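Local coordinates for protein Ifi204 (Mus musculus domesticus, PDB 5YZW) that probably senses foreign DNA in innate immunity, as an interferon-inducible PYHIN-family protein that recognises DNA through its HIN domain, at residues A[172-175]-A[180-183]. Sequence-based numbering, arbitrary orientation.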
ATOM      1  N   GLU A 172      -2.629  -7.074  -6.347  1.00 50.50           N
ATOM      2  CA  GLU A 172      -1.799  -7.679  -7.391  1.00 43.13           C
ATOM      3  C   GLU A 172      -2.420  -7.482  -8.762  1.00 53.67           C
ATOM      4  O   GLU A 172      -3.596  -7.789  -8.972  1.00 54.58           O
ATOM      5  CB  GLU A 172      -1.550  -9.171  -7.154  1.00 49.36           C
ATOM      6  CG  GLU A 172      -0.646  -9.805  -8.231  1.00 47.24           C
ATOM      7  CD  GLU A 172      -0.246 -11.256  -7.941  1.00 62.20           C
ATOM      8  OE1 GLU A 172      -0.615 -11.789  -6.875  1.00 60.63           O
ATOM      9  OE2 GLU A 172       0.420 -11.880  -8.800  1.00 66.96           O
ATOM     10  N   LEU A 173      -1.610  -6.999  -9.697  1.00 44.03           N
ATOM     11  CA  LEU A 173      -2.069  -6.736 -11.051  1.00 47.42           C
ATOM     12  C   LEU A 173      -2.022  -8.046 -11.816  1.00 46.17           C
ATOM     13  O   LEU A 173      -0.972  -8.696 -11.882  1.00 48.46           O
ATOM     14  CB  LEU A 173      -1.188  -5.680 -11.725  1.00 51.33           C
ATOM     15  CG  LEU A 173      -1.399  -5.477 -13.218  1.00 52.78           C
ATOM     16  CD1 LEU A 173      -2.735  -4.792 -13.359  1.00 44.10           C
ATOM     17  CD2 LEU A 173      -0.298  -4.596 -13.823  1.00 52.60           C
ATOM     18  N   THR A 174      -3.159  -8.465 -12.357  1.00 46.46           N
ATOM     19  CA  THR A 174      -3.227  -9.708 -13.100  1.00 49.83           C
ATOM     20  C   THR A 174      -4.028  -9.465 -14.368  1.00 58.26           C
ATOM     21  O   THR A 174      -4.699  -8.437 -14.517  1.00 49.10           O
ATOM     22  CB  THR A 174      -3.858 -10.836 -12.264  1.00 56.65           C
ATOM     23  OG1 THR A 174      -5.263 -10.630 -12.180  1.00 59.44           O
ATOM     24  CG2 THR A 174      -3.297 -10.851 -10.835  1.00 51.26           C
ATOM     25  N   SER A 175      -3.954 -10.412 -15.297  1.00 59.25           N
ATOM     26  CA  SER A 175      -4.817 -10.344 -16.463  1.00 63.21           C
ATOM     27  C   SER A 175      -5.408 -11.714 -16.750  1.00 64.91           C
ATOM     28  O   SER A 175      -4.860 -12.749 -16.362  1.00 57.03           O
ATOM     29  CB  SER A 175      -4.073  -9.800 -17.694  1.00 69.53           C
ATOM     30  OG  SER A 175      -3.140 -10.732 -18.195  1.00 73.96           O
ATOM     31  N   TRP A 180      -8.130  -6.827 -17.399  1.00 60.08           N
ATOM     32  CA  TRP A 180      -7.150  -6.770 -16.331  1.00 62.90           C
ATOM     33  C   TRP A 180      -7.861  -6.656 -14.989  1.00 63.38           C
ATOM     34  O   TRP A 180      -8.981  -6.145 -14.904  1.00 61.51           O
ATOM     35  CB  TRP A 180      -6.204  -5.583 -16.526  1.00 66.29           C
ATOM     36  CG  TRP A 180      -5.302  -5.698 -17.717  1.00 66.66           C
ATOM     37  CD1 TRP A 180      -5.646  -5.521 -19.026  1.00 70.89           C
ATOM     38  CD2 TRP A 180      -3.901  -6.007 -17.710  1.00 70.87           C
ATOM     39  NE1 TRP A 180      -4.549  -5.701 -19.832  1.00 73.03           N
ATOM     40  CE2 TRP A 180      -3.465  -6.002 -19.049  1.00 69.29           C
ATOM     41  CE3 TRP A 180      -2.973  -6.293 -16.702  1.00 78.38           C
ATOM     42  CZ2 TRP A 180      -2.140  -6.268 -19.405  1.00 66.71           C
ATOM     43  CZ3 TRP A 180      -1.651  -6.551 -17.061  1.00 75.60           C
ATOM     44  CH2 TRP A 180      -1.251  -6.540 -18.398  1.00 71.84           C
ATOM     45  N   GLN A 181      -7.194  -7.131 -13.937  1.00 50.79           N
ATOM     46  CA  GLN A 181      -7.760  -7.156 -12.595  0.63 44.97           C
ATOM     47  C   GLN A 181      -6.709  -6.719 -11.582  1.00 55.92           C
ATOM     48  O   GLN A 181      -5.506  -6.895 -11.798  1.00 53.99           O
ATOM     49  CB  GLN A 181      -8.262  -8.554 -12.209  0.63 48.33           C
ATOM     50  CG  GLN A 181      -9.221  -9.199 -13.233  0.63 53.90           C
ATOM     51  CD  GLN A 181      -8.487  -9.946 -14.338  0.63 58.64           C
ATOM     52  OE1 GLN A 181      -7.369 -10.427 -14.139  0.63 52.34           O
ATOM     53  NE2 GLN A 181      -9.107 -10.029 -15.516  0.63 57.99           N
ATOM     54  N   LEU A 182      -7.180  -6.162 -10.476  1.00 52.98           N
ATOM     55  CA  LEU A 182      -6.387  -5.945  -9.276  1.00 47.69           C
ATOM     56  C   LEU A 182      -6.972  -6.883  -8.227  1.00 53.50           C
ATOM     57  O   LEU A 182      -8.110  -6.692  -7.777  1.00 60.14           O
ATOM     58  CB  LEU A 182      -6.442  -4.488  -8.834  1.00 48.96           C
ATOM     59  CG  LEU A 182      -5.758  -3.484  -9.760  1.00 55.69           C
ATOM     60  CD1 LEU A 182      -6.111  -2.073  -9.317  1.00 50.58           C
ATOM     61  CD2 LEU A 182      -4.251  -3.697  -9.710  1.00 60.98           C
ATOM     62  N   ARG A 183      -6.210  -7.914  -7.878  1.00 53.24           N
ATOM     63  CA  ARG A 183      -6.645  -8.956  -6.962  1.00 45.00           C
ATOM     64  C   ARG A 183      -6.168  -8.675  -5.545  1.00 53.51           C
ATOM     65  O   ARG A 183      -4.976  -8.437  -5.307  1.00 47.51           O
ATOM     66  CB  ARG A 183      -6.116 -10.313  -7.428  1.00 50.69           C
ATOM     67  CG  ARG A 183      -7.031 -11.031  -8.384  1.00 61.26           C
ATOM     68  CD  ARG A 183      -6.291 -12.110  -9.123  1.00 60.24           C
ATOM     69  NE  ARG A 183      -6.894 -12.332 -10.437  1.00 70.26           N
ATOM     70  CZ  ARG A 183      -7.993 -13.057 -10.642  1.00 71.39           C
ATOM     71  NH1 ARG A 183      -8.615 -13.628  -9.618  1.00 73.25           N
ATOM     72  NH2 ARG A 183      -8.471 -13.205 -11.872  1.00 69.48           N
TER
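With chi1 at 75°, Thr-174 sets its OG1 between its own backbone N and carbonyl carbon, on the face of the sheet it shares with Gln-181 and Arg-183, where Gln-181, bent at chi2, folds its amide back to meet it. In one of the two conformers modelled for Gln-181, the hydroxyl donates to Gln-181 OE1 over 2.9 Å, in the carbonyl plane and on a lone pair; the same Thr-174 OG1 accepts from Arg-183 NE, also at 2.9 Å and only 5° out of the guanidinium plane. One hydroxyl thus joins amide and guanidinium, donating to one and accepting from the other. A valine in place of Thr-174 would probably leave Gln-181 OE1 and Arg-183 NE without this shared partner and both side chains freer to turn. On the other face, Ser-175 CB sits over the Trp-180 six-membered ring, 3.9 Å from its centroid, as a CH-pi contact, and Leu-173 CD1 approaches Trp-180 CE3 obliquely at 3.7 Å; Phe-112 and Met-147 extend this apolar patch. Paired backbone bonds join Thr-174 with Gln-181 and Glu-172 with Arg-183; alternating with non-hydrogen-bonded pairs, they make an antiparallel beta hairpin, part of the second of two OB-type barrels expected of a HIN domain.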